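Local structure of enoyl-CoA hydratase subunit I (Geobacillus kaustophilus, 2PBP) at residues Met187-Thr190 / Met191-Ala194; Gly223-Phe226 / Glu227-Asn230. The protein probably acts as a hydro-lyase of the crotonase family, adding water reversibly to the double bond of enoyl-CoA thioesters. One frame throughout, in Å; residues are numbered along the deposited sequence.

Interaction 1: residues Met187-Thr190 / Met191-Ala194; sequences MEET and MRLA
R192 reaches back over one helical turn to E188 and E189, a worked example of one guanidinium serving two carboxylates three and four residues earlier in the chain. The shorter arm joins NH1 of R192 to OE2 of E189, a salt bridge of 2.9 Å at the guanidinium edge; the other oxygen of E189, OE1, is paired with R179. E188 is met by NH2 of R192, 3.2 Å from its OE2, and NH1 adds a weak bond to the same oxygen. That oxygen lies in the guanidinium plane but is approached from above its own carboxylate, for the two flat groups stand 79° apart. R192 leaves the helix with CG opposite its main-chain nitrogen (chi1 180°) and runs alongside its glutamate partners, pointing the same way, and a bend at chi3 of -59° turns the guanidinium back to them.

In the crotonase fold this helix, residues 186-198, lies against the central beta sheet, and its other side carries M191 and T190. M191 N donates to M187 O at 2.8 Å, and CG of M191 rests 3.1 Å from the same oxygen. CE of M187 comes within 4.4 Å of M191 CG, in loose apolar contact, and M191 continues onto V15 and I17. The carbonyl O of T190 accepts A194 N at 2.9 Å. The first torsion of T190 sets OG1 beside the backbone N, where it bonds to L186 O, while CG2 takes the position anti to that N; the side chain is buried against V54, I99 and V121.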
loop_
_atom_site.group_PDB
_atom_site.type_symbol
_atom_site.label_atom_id
_atom_site.label_comp_id
_atom_site.label_asym_id
_atom_site.label_seq_id
_atom_site.Cartn_x
_atom_site.Cartn_y
_atom_site.Cartn_z
ATOM N N MET A 187 -3.585 -0.880 -25.738
ATOM C CA MET A 187 -2.430 -1.770 -25.829
ATOM C C MET A 187 -1.112 -1.017 -25.882
ATOM O O MET A 187 -0.140 -1.406 -25.232
ATOM C CB MET A 187 -2.550 -2.697 -27.043
ATOM C CG MET A 187 -3.613 -3.774 -26.881
ATOM S SD MET A 187 -3.474 -4.654 -25.296
ATOM C CE MET A 187 -1.955 -5.551 -25.531
ATOM N N GLU A 188 -1.077 0.063 -26.657
ATOM C CA GLU A 188 0.132 0.865 -26.774
ATOM C C GLU A 188 0.551 1.375 -25.400
ATOM O O GLU A 188 1.716 1.258 -25.007
ATOM C CB GLU A 188 -0.116 2.054 -27.699
ATOM C CG GLU A 188 1.065 2.992 -27.824
ATOM C CD GLU A 188 0.688 4.296 -28.498
ATOM O OE1 GLU A 188 0.088 4.245 -29.589
ATOM O OE2 GLU A 188 0.994 5.368 -27.935
ATOM N N GLU A 189 -0.404 1.944 -24.670
ATOM C CA GLU A 189 -0.120 2.472 -23.341
ATOM C C GLU A 189 0.260 1.370 -22.355
ATOM O O GLU A 189 1.188 1.536 -21.564
ATOM C CB GLU A 189 -1.325 3.250 -22.807
ATOM C CG GLU A 189 -1.596 4.553 -23.551
ATOM C CD GLU A 189 -0.440 5.535 -23.450
ATOM O OE1 GLU A 189 0.020 5.794 -22.319
ATOM O OE2 GLU A 189 0.006 6.051 -24.498
ATOM N N THR A 190 -0.457 0.252 -22.398
ATOM C CA THR A 190 -0.170 -0.859 -21.491
ATOM C C THR A 190 1.221 -1.435 -21.748
ATOM O O THR A 190 1.969 -1.704 -20.811
ATOM C CB THR A 190 -1.208 -1.995 -21.631
ATOM O OG1 THR A 190 -2.520 -1.480 -21.371
ATOM C CG2 THR A 190 -0.912 -3.111 -20.635
ATOM N N MET A 191 1.568 -1.621 -23.018
ATOM C CA MET A 191 2.876 -2.168 -23.358
ATOM C C MET A 191 4.002 -1.207 -22.985
ATOM O O MET A 191 5.102 -1.635 -22.633
ATOM C CB MET A 191 2.942 -2.509 -24.848
ATOM C CG MET A 191 2.035 -3.663 -25.251
ATOM S SD MET A 191 2.368 -5.173 -24.305
ATOM C CE MET A 191 4.019 -5.580 -24.895
ATOM N N ARG A 192 3.733 0.091 -23.066
ATOM C CA ARG A 192 4.744 1.073 -22.702
ATOM C C ARG A 192 5.002 0.961 -21.203
ATOM O O ARG A 192 6.149 0.982 -20.754
ATOM C CB ARG A 192 4.271 2.485 -23.046
ATOM C CG ARG A 192 5.271 3.567 -22.695
ATOM C CD ARG A 192 4.933 4.874 -23.396
ATOM N NE ARG A 192 4.921 4.715 -24.847
ATOM C CZ ARG A 192 3.829 4.794 -25.599
ATOM N NH1 ARG A 192 2.651 5.030 -25.039
ATOM N NH2 ARG A 192 3.913 4.633 -26.914
ATOM N N LEU A 193 3.926 0.835 -20.433
ATOM C CA LEU A 193 4.028 0.704 -18.984
ATOM C C LEU A 193 4.765 -0.585 -18.622
ATOM O O LEU A 193 5.666 -0.582 -17.778
ATOM C CB LEU A 193 2.632 0.692 -18.351
ATOM C CG LEU A 193 2.568 0.363 -16.857
ATOM C CD1 LEU A 193 3.332 1.416 -16.059
ATOM C CD2 LEU A 193 1.113 0.300 -16.413
ATOM N N ALA A 194 4.380 -1.683 -19.267
ATOM C CA ALA A 194 5.007 -2.976 -19.012
ATOM C C ALA A 194 6.486 -2.904 -19.376
ATOM O O ALA A 194 7.334 -3.470 -18.684
ATOM C CB ALA A 194 4.313 -4.066 -19.825
#

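Interaction 2: residues Gly223-Phe226 / Glu227-Asn230; sequences GMQF and ERKN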
loop_
_atom_site.group_PDB
_atom_site.type_symbol
_atom_site.label_atom_id
_atom_site.label_comp_id
_atom_site.label_asym_id
_atom_site.label_seq_id
_atom_site.Cartn_x
_atom_site.Cartn_y
_atom_site.Cartn_z
ATOM N N GLY A 223 3.728 -8.129 9.075
ATOM C CA GLY A 223 3.916 -7.820 7.668
ATOM C C GLY A 223 5.292 -7.199 7.502
ATOM O O GLY A 223 5.996 -7.451 6.522
ATOM N N MET A 224 5.681 -6.384 8.477
ATOM C CA MET A 224 6.986 -5.736 8.457
ATOM C C MET A 224 8.093 -6.760 8.719
ATOM O O MET A 224 9.203 -6.630 8.202
ATOM C CB MET A 224 7.023 -4.603 9.492
ATOM C CG MET A 224 6.223 -3.376 9.038
ATOM S SD MET A 224 6.103 -2.054 10.262
ATOM C CE MET A 224 7.805 -1.522 10.322
ATOM N N GLN A 225 7.784 -7.779 9.517
ATOM C CA GLN A 225 8.747 -8.841 9.812
ATOM C C GLN A 225 9.106 -9.564 8.516
ATOM O O GLN A 225 10.264 -9.913 8.285
ATOM C CB GLN A 225 8.150 -9.849 10.800
ATOM C CG GLN A 225 8.221 -9.425 12.254
ATOM C CD GLN A 225 9.626 -9.550 12.812
ATOM O OE1 GLN A 225 10.153 -10.659 12.974
ATOM N NE2 GLN A 225 10.247 -8.414 13.100
ATOM N N PHE A 226 8.100 -9.792 7.677
ATOM C CA PHE A 226 8.307 -10.476 6.403
ATOM C C PHE A 226 9.014 -9.528 5.437
ATOM O O PHE A 226 9.963 -9.905 4.755
ATOM C CB PHE A 226 6.959 -10.904 5.812
ATOM C CG PHE A 226 7.078 -11.696 4.539
ATOM C CD1 PHE A 226 7.171 -13.086 4.572
ATOM C CD2 PHE A 226 7.117 -11.052 3.308
ATOM C CE1 PHE A 226 7.302 -13.824 3.388
ATOM C CE2 PHE A 226 7.250 -11.777 2.122
ATOM C CZ PHE A 226 7.343 -13.164 2.164
ATOM N N GLU A 227 8.533 -8.292 5.389
ATOM C CA GLU A 227 9.090 -7.270 4.514
ATOM C C GLU A 227 10.613 -7.148 4.633
ATOM O O GLU A 227 11.327 -7.175 3.624
ATOM C CB GLU A 227 8.439 -5.928 4.842
ATOM C CG GLU A 227 8.913 -4.756 4.004
ATOM C CD GLU A 227 8.472 -3.441 4.612
ATOM O OE1 GLU A 227 8.893 -3.166 5.753
ATOM O OE2 GLU A 227 7.707 -2.691 3.965
ATOM N N ARG A 228 11.112 -7.020 5.858
ATOM C CA ARG A 228 12.550 -6.871 6.062
ATOM C C ARG A 228 13.367 -8.093 5.641
ATOM O O ARG A 228 14.543 -7.958 5.294
ATOM C CB ARG A 228 12.851 -6.491 7.520
ATOM C CG ARG A 228 12.492 -7.532 8.563
ATOM C CD ARG A 228 12.493 -6.920 9.962
ATOM N NE ARG A 228 11.500 -5.854 10.075
ATOM C CZ ARG A 228 11.168 -5.243 11.209
ATOM N NH1 ARG A 228 11.750 -5.588 12.353
ATOM N NH2 ARG A 228 10.254 -4.280 11.198
ATOM N N LYS A 229 12.763 -9.280 5.671
ATOM C CA LYS A 229 13.475 -10.481 5.244
ATOM C C LYS A 229 13.742 -10.363 3.744
ATOM O O LYS A 229 14.823 -10.716 3.263
ATOM C CB LYS A 229 12.657 -11.746 5.539
ATOM C CG LYS A 229 12.637 -12.134 7.011
ATOM C CD LYS A 229 14.031 -12.527 7.493
ATOM C CE LYS A 229 14.048 -12.795 8.989
ATOM N NZ LYS A 229 15.333 -13.389 9.432
ATOM N N ASN A 230 12.753 -9.866 3.003
ATOM C CA ASN A 230 12.918 -9.680 1.565
ATOM C C ASN A 230 13.946 -8.576 1.324
ATOM O O ASN A 230 14.718 -8.639 0.368
ATOM C CB ASN A 230 11.577 -9.340 0.894
ATOM C CG ASN A 230 10.806 -10.588 0.475
ATOM O OD1 ASN A 230 11.268 -11.710 0.691
ATOM N ND2 ASN A 230 9.634 -10.398 -0.131
#
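M224 O receives two donors from R228, which makes this helical turn an instructive case of an arginine folded back on its own backbone. The main-chain bond from R228 N is 3.0 Å long; the second, from R228 NE at 3.1 Å, is bent and weak. It forms because CG of R228 sits between the backbone N and the carbonyl carbon (chi1 65°), bringing the side chain over the preceding turn. Regular helix bonds flank it: E227 N reaches G223 O at 2.9 Å and N230 N reaches F226 O at 3.3 Å.

Among packing contacts, CE of M224 lies at the guanidinium edge, in its plane, 3.8 Å from R228 NH2. NE2 of Q225 sits over a guanidinium face, 3.3 Å from R228 NH1; both are donors, so this is contact without a bond. CE2 of F226 approaches N230 ND2 at 3.6 Å, with ring and amide planes 67° apart; that amide nitrogen bonds to L207 O and E210 OE1, and K214 makes a cation-pi contact with the ring.

The charged ends look outward to the second subunit: R228 NH1 pairs with its D89, K229 NZ with its E80, and the E227 carboxylate bonds to its T144 and to its G142 N. Cut back to an alanine, R228 would probably leave D89 of that subunit without its positive mate and deprive M224 and Q225 of the group they pack against. Such a subunit-bridging helix belongs to the C-terminal helical part of the crotonase fold, which engages neighbouring subunits.

In the fold
Read from the N terminus, the chain first builds the two sheets and the earlier helices, then enters helix 186-198, which holds interaction 1. Helix 202-217 follows, and helix 220-234 carries interaction 2. Each contact joins neighbouring turns of a single helix, so neither closes a loop; they stand in series, neither nested nor crossing. Their centres are 31 Å apart and their nearest atoms about 20 Å apart, with no direct touch. The comparison illustrates how similar helical spacing serves different surroundings: residues 187-194 belong to a helix laid on the six-stranded sheet of their own chain, whereas residues 223-230 bring helix 220-234 against another subunit.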